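Local coordinates for protein PKD domain (Vibrio anguillarum, PDB 6AEM) that binds calcium and probably serves as a non-catalytic accessory module of the protease Epp, at residues S55-T67 / T75-P87. Numbering follows the deposited sequence.
With ZN (zinc ion), chain F.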
loop_
_atom_site.group_PDB
_atom_site.type_symbol
_atom_site.label_atom_id
_atom_site.label_comp_id
_atom_site.label_asym_id
_atom_site.label_seq_id
_atom_site.Cartn_x
_atom_site.Cartn_y
_atom_site.Cartn_z
ATOM N N SER A 55 3.823 8.538 -8.983
ATOM C CA SER A 55 4.462 9.821 -8.760
ATOM C C SER A 55 3.413 10.826 -8.325
ATOM O O SER A 55 2.303 10.839 -8.858
ATOM C CB SER A 55 5.108 10.342 -10.041
ATOM O OG SER A 55 4.108 10.684 -10.981
ATOM N N TYR A 56 3.782 11.662 -7.361
ATOM C CA TYR A 56 2.977 12.807 -6.971
ATOM C C TYR A 56 3.293 13.960 -7.916
ATOM O O TYR A 56 4.408 14.069 -8.447
ATOM C CB TYR A 56 3.270 13.215 -5.516
ATOM C CG TYR A 56 2.830 12.155 -4.527
ATOM C CD1 TYR A 56 1.483 11.986 -4.208
ATOM C CD2 TYR A 56 3.749 11.270 -3.954
ATOM C CE1 TYR A 56 1.081 10.987 -3.321
ATOM C CE2 TYR A 56 3.349 10.270 -3.059
ATOM C CZ TYR A 56 2.008 10.142 -2.732
ATOM O OH TYR A 56 1.657 9.123 -1.872
ATOM N N THR A 57 2.290 14.806 -8.164
ATOM C CA THR A 57 2.492 15.992 -8.996
ATOM C C THR A 57 2.953 17.206 -8.202
ATOM O O THR A 57 3.349 18.212 -8.808
ATOM C CB THR A 57 1.209 16.346 -9.760
ATOM O OG1 THR A 57 0.197 16.765 -8.837
ATOM C CG2 THR A 57 0.713 15.166 -10.571
ATOM N N ARG A 58 2.882 17.155 -6.879
ATOM C CA ARG A 58 3.376 18.221 -6.026
ATOM C C ARG A 58 3.934 17.659 -4.726
ATOM O O ARG A 58 3.542 16.582 -4.264
ATOM C CB ARG A 58 2.300 19.258 -5.767
ATOM C CG ARG A 58 1.058 18.670 -5.130
ATOM C CD ARG A 58 -0.146 19.007 -6.008
ATOM N NE ARG A 58 -0.857 20.153 -5.465
ATOM C CZ ARG A 58 -1.790 20.842 -6.110
ATOM N NH1 ARG A 58 -2.365 21.865 -5.503
ATOM N NH2 ARG A 58 -2.084 20.571 -7.375
ATOM N N ALA A 59 4.879 18.403 -4.152
ATOM C CA ALA A 59 5.467 18.035 -2.875
ATOM C C ALA A 59 4.398 18.011 -1.789
ATOM O O ALA A 59 3.364 18.667 -1.898
ATOM C CB ALA A 59 6.582 19.017 -2.502
ATOM N N GLY A 60 4.668 17.260 -0.728
ATOM C CA GLY A 60 3.834 17.295 0.460
ATOM C C GLY A 60 3.930 16.021 1.275
ATOM O O GLY A 60 4.699 15.134 0.979
ATOM N N GLN A 61 3.151 16.002 2.362
ATOM C CA GLN A 61 2.949 14.828 3.205
ATOM C C GLN A 61 1.642 14.181 2.794
ATOM O O GLN A 61 0.604 14.863 2.740
ATOM C CB GLN A 61 2.817 15.140 4.708
ATOM C CG GLN A 61 2.115 13.870 5.486
ATOM C CD GLN A 61 1.852 13.980 7.008
ATOM O OE1 GLN A 61 0.647 13.943 7.468
ATOM N NE2 GLN A 61 2.926 14.004 7.791
ATOM N N TYR A 62 1.670 12.868 2.607
ATOM C CA TYR A 62 0.506 12.122 2.170
ATOM C C TYR A 62 0.391 10.872 3.036
ATOM O O TYR A 62 1.410 10.329 3.524
ATOM C CB TYR A 62 0.690 11.648 0.716
ATOM C CG TYR A 62 0.827 12.759 -0.288
ATOM C CD1 TYR A 62 -0.296 13.385 -0.842
ATOM C CD2 TYR A 62 2.074 13.188 -0.709
ATOM C CE1 TYR A 62 -0.176 14.431 -1.771
ATOM C CE2 TYR A 62 2.184 14.221 -1.639
ATOM C CZ TYR A 62 1.060 14.829 -2.166
ATOM O OH TYR A 62 1.188 15.824 -3.114
ATOM N N THR A 63 -0.853 10.420 3.233
ATOM C CA THR A 63 -1.116 9.135 3.868
ATOM C C THR A 63 -1.365 8.118 2.750
ATOM O O THR A 63 -2.257 8.307 1.915
ATOM C CB THR A 63 -2.317 9.244 4.810
ATOM O OG1 THR A 63 -2.011 10.135 5.889
ATOM C CG2 THR A 63 -2.695 7.875 5.386
ATOM N N VAL A 64 -0.558 7.044 2.743
ATOM C CA VAL A 64 -0.697 5.934 1.804
ATOM C C VAL A 64 -1.329 4.775 2.552
ATOM O O VAL A 64 -0.864 4.409 3.638
ATOM C CB VAL A 64 0.675 5.547 1.231
ATOM C CG1 VAL A 64 0.586 4.312 0.359
ATOM C CG2 VAL A 64 1.284 6.718 0.451
ATOM N N SER A 65 -2.378 4.205 1.969
ATOM C CA SER A 65 -3.134 3.126 2.581
ATOM C C SER A 65 -3.121 1.882 1.707
ATOM O O SER A 65 -3.232 1.976 0.478
ATOM C CB SER A 65 -4.596 3.551 2.715
ATOM O OG SER A 65 -4.735 4.718 3.488
ATOM N N LEU A 66 -3.003 0.718 2.362
ATOM C CA LEU A 66 -3.092 -0.558 1.666
ATOM C C LEU A 66 -4.061 -1.453 2.413
ATOM O O LEU A 66 -3.865 -1.727 3.609
ATOM C CB LEU A 66 -1.738 -1.268 1.597
ATOM C CG LEU A 66 -1.763 -2.708 1.061
ATOM C CD1 LEU A 66 -2.268 -2.760 -0.367
ATOM C CD2 LEU A 66 -0.373 -3.322 1.212
ATOM N N THR A 67 -5.063 -1.954 1.687
ATOM C CA THR A 67 -5.962 -2.982 2.196
ATOM C C THR A 67 -5.719 -4.266 1.422
ATOM O O THR A 67 -5.642 -4.245 0.189
ATOM C CB THR A 67 -7.439 -2.577 2.082
ATOM O OG1 THR A 67 -7.621 -1.340 2.774
ATOM C CG2 THR A 67 -8.374 -3.641 2.679
ATOM N N THR A 75 -10.059 -9.091 5.738
ATOM C CA THR A 75 -9.258 -7.948 5.316
ATOM C C THR A 75 -8.465 -7.354 6.470
ATOM O O THR A 75 -8.702 -7.629 7.637
ATOM C CB THR A 75 -10.124 -6.832 4.702
ATOM O OG1 THR A 75 -11.059 -6.351 5.678
ATOM C CG2 THR A 75 -10.940 -7.358 3.526
ATOM N N ASN A 76 -7.482 -6.533 6.096
ATOM C CA ASN A 76 -6.803 -5.677 7.054
ATOM C C ASN A 76 -6.232 -4.510 6.262
ATOM O O ASN A 76 -5.884 -4.662 5.082
ATOM C CB ASN A 76 -5.693 -6.371 7.860
ATOM C CG ASN A 76 -6.143 -6.801 9.278
ATOM O OD1 ASN A 76 -6.894 -6.106 9.997
ATOM N ND2 ASN A 76 -5.635 -7.958 9.701
ATOM N N THR A 77 -6.113 -3.380 6.941
ATOM C CA THR A 77 -5.625 -2.144 6.337
ATOM C C THR A 77 -4.473 -1.619 7.175
ATOM O O THR A 77 -4.590 -1.495 8.390
ATOM C CB THR A 77 -6.727 -1.061 6.258
ATOM O OG1 THR A 77 -7.828 -1.557 5.507
ATOM C CG2 THR A 77 -6.215 0.261 5.655
ATOM N N THR A 78 -3.405 -1.222 6.501
ATOM C CA THR A 78 -2.272 -0.535 7.125
ATOM C C THR A 78 -2.006 0.742 6.358
ATOM O O THR A 78 -2.053 0.742 5.134
ATOM C CB THR A 78 -1.039 -1.425 7.231
ATOM O OG1 THR A 78 -1.345 -2.506 8.114
ATOM C CG2 THR A 78 0.164 -0.640 7.750
ATOM N N THR A 79 -1.753 1.829 7.085
ATOM C CA THR A 79 -1.451 3.106 6.438
ATOM C C THR A 79 -0.140 3.660 6.978
ATOM O O THR A 79 0.239 3.390 8.106
ATOM C CB THR A 79 -2.564 4.169 6.582
ATOM O OG1 THR A 79 -2.523 4.763 7.887
ATOM C CG2 THR A 79 -3.955 3.575 6.342
ATOM N N ARG A 80 0.531 4.500 6.184
ATOM C CA ARG A 80 1.767 5.161 6.604
ATOM C C ARG A 80 1.800 6.553 5.986
ATOM O O ARG A 80 1.501 6.709 4.802
ATOM C CB ARG A 80 3.028 4.429 6.151
ATOM C CG ARG A 80 3.152 2.996 6.592
ATOM C CD ARG A 80 4.506 2.449 6.053
ATOM N NE ARG A 80 4.807 1.155 6.649
ATOM C CZ ARG A 80 5.204 0.984 7.895
ATOM N NH1 ARG A 80 5.474 2.023 8.671
ATOM N NH2 ARG A 80 5.400 -0.257 8.325
ATOM N N THR A 81 2.212 7.556 6.779
ATOM C CA THR A 81 2.516 8.854 6.177
ATOM C C THR A 81 3.874 8.801 5.460
ATOM O O THR A 81 4.785 8.040 5.830
ATOM C CB THR A 81 2.489 9.994 7.210
ATOM O OG1 THR A 81 3.393 9.702 8.291
ATOM C CG2 THR A 81 1.065 10.212 7.730
ATOM N N THR A 82 4.001 9.615 4.413
ATOM C CA THR A 82 5.244 9.796 3.687
ATOM C C THR A 82 5.358 11.267 3.326
ATOM O O THR A 82 4.371 11.999 3.256
ATOM C CB THR A 82 5.283 8.889 2.436
ATOM O OG1 THR A 82 6.608 8.879 1.896
ATOM C CG2 THR A 82 4.286 9.325 1.381
ATOM N N GLN A 83 6.581 11.688 3.105
ATOM C CA GLN A 83 6.863 13.052 2.688
ATOM C C GLN A 83 7.654 12.996 1.396
ATOM O O GLN A 83 8.632 12.245 1.293
ATOM C CB GLN A 83 7.655 13.815 3.753
ATOM C CG GLN A 83 6.897 14.045 5.063
ATOM C CD GLN A 83 6.837 12.827 5.973
ATOM O OE1 GLN A 83 7.809 12.065 6.087
ATOM N NE2 GLN A 83 5.678 12.625 6.616
ATOM N N VAL A 84 7.240 13.783 0.413
ATOM C CA VAL A 84 7.975 13.890 -0.837
ATOM C C VAL A 84 8.287 15.353 -1.080
ATOM O O VAL A 84 7.497 16.239 -0.735
ATOM C CB VAL A 84 7.259 13.256 -2.049
ATOM C CG1 VAL A 84 7.144 11.754 -1.847
ATOM C CG2 VAL A 84 5.904 13.877 -2.290
ATOM N N GLU A 85 9.455 15.595 -1.641
ATOM C CA GLU A 85 9.934 16.931 -1.920
ATOM C C GLU A 85 10.356 16.989 -3.375
ATOM O O GLU A 85 10.810 15.998 -3.938
ATOM C CB GLU A 85 11.177 17.251 -1.076
ATOM C CG GLU A 85 10.988 17.101 0.420
ATOM C CD GLU A 85 12.303 16.904 1.142
ATOM O OE1 GLU A 85 13.329 17.459 0.696
ATOM O OE2 GLU A 85 12.324 16.154 2.132
ATOM N N VAL A 86 10.188 18.159 -3.980
ATOM C CA VAL A 86 10.744 18.344 -5.325
ATOM C C VAL A 86 12.261 18.233 -5.246
ATOM O O VAL A 86 12.870 18.746 -4.285
ATOM C CB VAL A 86 10.323 19.701 -5.916
ATOM C CG1 VAL A 86 8.809 19.856 -5.895
ATOM C CG2 VAL A 86 10.991 20.845 -5.177
ATOM N N PRO A 87 12.930 17.583 -6.206
ATOM C CA PRO A 87 14.392 17.446 -6.148
ATOM C C PRO A 87 15.140 18.786 -6.150
ATOM O O PRO A 87 16.241 18.896 -5.600
ATOM C CB PRO A 87 14.737 16.710 -7.444
ATOM C CG PRO A 87 13.501 16.044 -7.879
ATOM C CD PRO A 87 12.342 16.860 -7.344
ATOM O OXT PRO A 87 14.675 19.801 -6.708
HETATM ZN ZN ZN F . 14.484 16.768 2.491
HETATM O O HOH W 1 15.370 18.019 0.884
HETATM O O HOH W 2 15.974 15.906 0.561
HETATM O O HOH W 3 13.520 16.009 4.572
#
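Four reciprocal pairs of backbone hydrogen bonds join 60-67 to 75-84: Gly-60 with Val-84, Tyr-62 with Thr-82, Val-64 with Arg-80 and Leu-66 with Thr-78. All eight have N-H...O angles of at least 154°, and the strand axes run antiparallel at 157°. On the flank carrying the odd-numbered residues, at the non-hydrogen-bonded pair Thr-67/Thr-77, OG1 of Thr-67 and OG1 of Thr-77 are hydrogen-bonded at 2.7 Å. Each OG1 stands anti to its own carbonyl carbon (chi1 near -60° in both), which turns the two hydroxyls to meet between the strands. The segments form the closing hairpin of the PKD domain's beta-sandwich; 75-84 is an edge strand, and 60-70 also pairs with 34-40. Apolar contacts occupy the inward flank, where CG2 of Val-84 lies 3.8 Å from CD2 of Tyr-56 and 3.8 Å from CE2 of Tyr-62, the latter at the ring edge. The two tyrosine rings lie nearly parallel in an offset (parallel-displaced) stack, CD2 of Tyr-62 sitting 3.5 Å above the plane of the Tyr-56 ring, over its centre. Their hydroxyls are tethered separately: Tyr-62 OH donates to Arg-58 O at 2.7 Å from above the carbonyl plane, whereas Tyr-56 OH bonds Phe-41 O. Val-64 and Thr-82 pack against Leu-14 of the facing sheet. Past the strand, Glu-85 chelates zinc through OE1 (2.2 Å) and OE2 (2.3 Å), with three waters also bound to the metal.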